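PDB 4WOJ: aspartate semialdehyde dehydrogenase, which probably catalyses the NADPH-dependent reductive dephosphorylation of L-aspartyl-4-phosphate to L-aspartate-semialdehyde, a step leading towards lysine, methionine and threonine. Local coordinates for residues 306-310 and 311-315; 148-151 and 152-155. All coordinates share one frame; numbering follows the deposited sequence.

Contact 1 of 2, residues 306-310 and 311-315. With NA (sodium ion), chain F.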
loop_
_atom_site.group_PDB
_atom_site.type_symbol
_atom_site.label_atom_id
_atom_site.label_comp_id
_atom_site.label_asym_id
_atom_site.label_seq_id
_atom_site.Cartn_x
_atom_site.Cartn_y
_atom_site.Cartn_z
ATOM N N VAL B 306 -6.336 -12.188 15.479
ATOM C CA VAL B 306 -5.791 -10.935 15.942
ATOM C C VAL B 306 -4.287 -11.040 16.129
ATOM O O VAL B 306 -3.780 -12.017 16.623
ATOM C CB VAL B 306 -6.452 -10.470 17.201
ATOM C CG1 VAL B 306 -5.752 -9.246 17.729
ATOM C CG2 VAL B 306 -7.914 -10.168 16.913
ATOM N N ILE B 307 -3.599 -10.019 15.682
ATOM C CA ILE B 307 -2.170 -9.968 15.729
ATOM C C ILE B 307 -1.822 -8.822 16.641
ATOM O O ILE B 307 -2.142 -7.681 16.352
ATOM C CB ILE B 307 -1.605 -9.676 14.349
ATOM C CG1 ILE B 307 -2.105 -10.698 13.351
ATOM C CG2 ILE B 307 -0.106 -9.713 14.370
ATOM C CD1 ILE B 307 -1.875 -12.139 13.751
ATOM N N ASP B 308 -1.132 -9.144 17.720
ATOM C CA ASP B 308 -0.822 -8.204 18.763
ATOM C C ASP B 308 0.052 -7.089 18.232
ATOM O O ASP B 308 0.936 -7.301 17.400
ATOM C CB ASP B 308 -0.153 -8.975 19.914
ATOM C CG ASP B 308 0.361 -8.089 20.994
ATOM O OD1 ASP B 308 -0.445 -7.419 21.665
ATOM O OD2 ASP B 308 1.597 -8.049 21.188
ATOM N N ASN B 309 -0.212 -5.889 18.719
ATOM C CA ASN B 309 0.353 -4.685 18.145
ATOM C C ASN B 309 1.765 -4.462 18.620
ATOM O O ASN B 309 2.035 -3.554 19.389
ATOM C CB ASN B 309 -0.523 -3.494 18.501
ATOM C CG ASN B 309 -0.210 -2.263 17.679
ATOM O OD1 ASN B 309 0.457 -2.324 16.647
ATOM N ND2 ASN B 309 -0.699 -1.148 18.126
ATOM N N ASN B 310 2.667 -5.303 18.132
ATOM C CA ASN B 310 4.075 -5.108 18.365
ATOM C C ASN B 310 4.839 -5.583 17.133
ATOM O O ASN B 310 4.321 -6.322 16.302
ATOM C CB ASN B 310 4.520 -5.854 19.605
ATOM C CG ASN B 310 4.565 -7.346 19.394
ATOM O OD1 ASN B 310 5.521 -7.873 18.837
ATOM N ND2 ASN B 310 3.536 -8.037 19.845
ATOM N N LYS B 311 6.078 -5.139 17.044
ATOM C CA LYS B 311 6.874 -5.277 15.847
ATOM C C LYS B 311 7.138 -6.731 15.426
ATOM O O LYS B 311 6.816 -7.143 14.308
ATOM C CB LYS B 311 8.176 -4.555 16.087
ATOM C CG LYS B 311 9.055 -4.440 14.863
ATOM C CD LYS B 311 10.256 -3.573 15.209
ATOM C CE LYS B 311 11.029 -3.143 13.970
ATOM N NZ LYS B 311 11.845 -1.951 14.319
ATOM N N GLU B 312 7.709 -7.510 16.320
ATOM C CA GLU B 312 8.057 -8.860 15.959
ATOM C C GLU B 312 6.828 -9.585 15.376
ATOM O O GLU B 312 6.916 -10.262 14.343
ATOM C CB GLU B 312 8.646 -9.618 17.175
ATOM C CG GLU B 312 8.748 -11.138 16.971
ATOM C CD GLU B 312 9.903 -11.811 17.731
ATOM O OE1 GLU B 312 10.054 -11.609 18.956
ATOM O OE2 GLU B 312 10.666 -12.582 17.093
ATOM N N ASP B 313 5.687 -9.465 16.058
ATOM C CA ASP B 313 4.494 -10.213 15.671
ATOM C C ASP B 313 3.831 -9.641 14.397
ATOM O O ASP B 313 3.219 -10.359 13.596
ATOM C CB ASP B 313 3.510 -10.259 16.843
ATOM C CG ASP B 313 3.979 -11.174 18.022
ATOM O OD1 ASP B 313 4.988 -11.925 17.940
ATOM O OD2 ASP B 313 3.287 -11.143 19.057
ATOM N N THR B 314 3.948 -8.334 14.230
ATOM C CA THR B 314 3.354 -7.662 13.101
ATOM C C THR B 314 4.085 -8.035 11.858
ATOM O O THR B 314 3.474 -8.413 10.843
ATOM C CB THR B 314 3.386 -6.138 13.244
ATOM O OG1 THR B 314 2.588 -5.767 14.357
ATOM C CG2 THR B 314 2.848 -5.494 12.003
ATOM N N LEU B 315 5.396 -7.907 11.910
ATOM C CA LEU B 315 6.197 -8.249 10.719
ATOM C C LEU B 315 6.123 -9.724 10.413
ATOM O O LEU B 315 6.124 -10.111 9.261
ATOM C CB LEU B 315 7.639 -7.766 10.831
ATOM C CG LEU B 315 7.787 -6.234 10.911
ATOM C CD1 LEU B 315 9.251 -5.844 10.887
ATOM C CD2 LEU B 315 7.051 -5.477 9.813
HETATM NA NA NA F . -3.692 -13.138 18.232
HETATM O O HOH W 1 -0.341 -5.931 14.565
HETATM O O HOH W 2 -2.418 -14.271 16.860
#
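Asn310 meets Asp313 and Thr314 through side chain and backbone, as the N-cap of helix 311-317, where the turn leaving strand 304-307 becomes helical. Asn310 OD1 accepts from Asp313 N at 3.2 Å in a nearly straight bond (168°), the donor standing above the amide carbonyl plane. With chi1 at 72°, CG lies between backbone N and carbonyl carbon, which swings the amide over the first helical turn. In a reciprocal bond Asn310 ND2 reaches Asp313 OD2 at 3.2 Å; OD2 lies in the amide plane, ND2 approaches from above the carboxylate plane, and the planes are 61° apart. Two donors grip Asn310 O, Thr314 N at 2.9 Å and Thr314 OG1 at 2.7 Å. A water donates to Thr314 OG1 and Ile307 O, linking Ile307 to the first helical turn. Asn309 OD1 accepts from Arg333 NE of its own chain, ND2 donates to Gly239 O of the second subunit and Lys311 NZ to Asp233 O of that subunit, placing the cap at the dimer interface. Val306 O coordinates the sodium ion at 2.0 Å, with a water at 2.2 Å as second ligand. The methyl CG2 of buried Ile307 lies 3.5 Å from Asp313 O.

Contact 2 of 2, residues 148-151 and 152-155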
loop_
_atom_site.group_PDB
_atom_site.type_symbol
_atom_site.label_atom_id
_atom_site.label_comp_id
_atom_site.label_asym_id
_atom_site.label_seq_id
_atom_site.Cartn_x
_atom_site.Cartn_y
_atom_site.Cartn_z
ATOM N N LEU B 148 -15.329 -9.625 6.907
ATOM C CA LEU B 148 -14.884 -10.703 7.803
ATOM C C LEU B 148 -13.944 -10.217 8.912
ATOM O O LEU B 148 -14.012 -10.696 10.034
ATOM C CB LEU B 148 -14.188 -11.856 7.014
ATOM C CG LEU B 148 -15.084 -12.697 6.104
ATOM C CD1 LEU B 148 -14.260 -13.472 5.071
ATOM C CD2 LEU B 148 -15.921 -13.659 6.922
ATOM N N ALA B 149 -13.047 -9.306 8.601
ATOM C CA ALA B 149 -12.084 -8.856 9.591
ATOM C C ALA B 149 -12.778 -8.062 10.730
ATOM O O ALA B 149 -12.514 -8.285 11.908
ATOM C CB ALA B 149 -11.035 -8.001 8.937
ATOM N N ILE B 150 -13.675 -7.159 10.372
ATOM C CA ILE B 150 -14.404 -6.387 11.389
ATOM C C ILE B 150 -15.858 -6.874 11.563
ATOM O O ILE B 150 -16.737 -6.122 11.994
ATOM C CB ILE B 150 -14.371 -4.889 11.072
ATOM C CG1 ILE B 150 -14.880 -4.612 9.661
ATOM C CG2 ILE B 150 -12.948 -4.387 11.215
ATOM C CD1 ILE B 150 -15.085 -3.144 9.371
ATOM N N ALA B 151 -16.074 -8.150 11.258
ATOM C CA ALA B 151 -17.384 -8.753 11.378
ATOM C C ALA B 151 -18.028 -8.537 12.753
ATOM O O ALA B 151 -19.228 -8.366 12.853
ATOM C CB ALA B 151 -17.309 -10.239 11.063
ATOM N N GLY B 152 -17.202 -8.588 13.794
ATOM C CA GLY B 152 -17.667 -8.573 15.165
ATOM C C GLY B 152 -18.179 -7.209 15.568
ATOM O O GLY B 152 -18.931 -7.102 16.498
ATOM N N LEU B 153 -17.740 -6.178 14.871
ATOM C CA LEU B 153 -18.311 -4.842 14.988
ATOM C C LEU B 153 -19.570 -4.666 14.098
ATOM O O LEU B 153 -20.541 -4.000 14.488
ATOM C CB LEU B 153 -17.233 -3.806 14.664
ATOM C CG LEU B 153 -16.015 -3.811 15.606
ATOM C CD1 LEU B 153 -14.865 -3.015 15.029
ATOM C CD2 LEU B 153 -16.357 -3.235 16.964
ATOM N N LEU B 154 -19.580 -5.299 12.928
ATOM C CA LEU B 154 -20.692 -5.109 11.990
ATOM C C LEU B 154 -21.961 -5.794 12.479
ATOM O O LEU B 154 -23.054 -5.236 12.391
ATOM C CB LEU B 154 -20.345 -5.614 10.615
ATOM C CG LEU B 154 -19.129 -4.935 9.996
ATOM C CD1 LEU B 154 -18.483 -5.837 8.963
ATOM C CD2 LEU B 154 -19.510 -3.608 9.383
ATOM N N LYS B 155 -21.804 -6.984 13.037
ATOM C CA LYS B 155 -22.921 -7.728 13.603
ATOM C C LYS B 155 -23.632 -6.914 14.685
ATOM O O LYS B 155 -24.833 -6.947 14.791
ATOM C CB LYS B 155 -22.424 -9.013 14.239
ATOM C CG LYS B 155 -21.908 -10.062 13.277
ATOM C CD LYS B 155 -21.174 -11.139 14.077
ATOM C CE LYS B 155 -20.917 -12.388 13.250
ATOM N NZ LYS B 155 -20.663 -13.556 14.147
HETATM O O HOH W 3 -14.106 -9.588 13.427
#
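Ile150 and Leu154 pack side chain to side chain, their chains crossing at an angle so that CG1 of Ile150 comes 3.9 Å from CD1 of Leu154. The isoleucine takes its less common shape: chi1 is 54°, with CG1 wedged between backbone N and carbonyl carbon, and chi2 carries CD1 on in an extended line. Leu154 places CG anti to its own carbonyl carbon (chi1 -59°), which lays the branch point back along the helix, 3.3 Å from Ile150 O. Ile150 O is thus flanked by leucine carbons while it accepts from Leu154 N at 3.1 Å, in the carbonyl plane, and more weakly from Leu153 N. Leu153 CB lies 3.6 Å from Ile150 O, and a looser second apolar contact brings Leu153 CD1 to 4.4 Å from Ile150 CB.

The motif is a helix break. Helix 141-149, which starts at the predicted catalytic Cys141, ends as Ile150 leaves helical backbone angles, and Ile150 then serves as the N-cap residue of the short helix 151-154. Its apolar side chain makes no capping bond. Separately, a water donates to Ala149 O at 2.6 Å and accepts from Gly152 N, bridging the end of one helix and the start of the next.

Around the break, Ala149 packs on Thr348 and Leu153 on Phe344, both of strand 343-351, whereas Ala151 faces Leu120 of helix 118-130. At the far end Lys155 N donates to Ala151 O at 2.9 Å in a nearly straight bond (169°). The lysine chain passes the same carbonyl, CG lying 3.2 Å from Ala151 O, and runs extended until NZ bonds Gly300 O.

Along the chain, contact 2 comes first. It joins consecutive residues 148-155, closing no large loop but turning helix 141-149 into helix 151-154 just ahead of strand 159-167. Contact 1 follows much later, and turns strand 304-307, an outermost strand of the mixed sheet, into helix 311-317. The two stand in series, neither nesting nor crossing, with centres about 20 Å apart and nearest atoms about 7 Å. What relates them is the mixed sheet of the dimerisation domain: Leu148 and Ala149 pack on Ile329 of strand 329-336, beside which strand 304-307 runs. Lys155 also reaches Gly300, shortly before that edge strand begins, while contact 1 faces the second subunit.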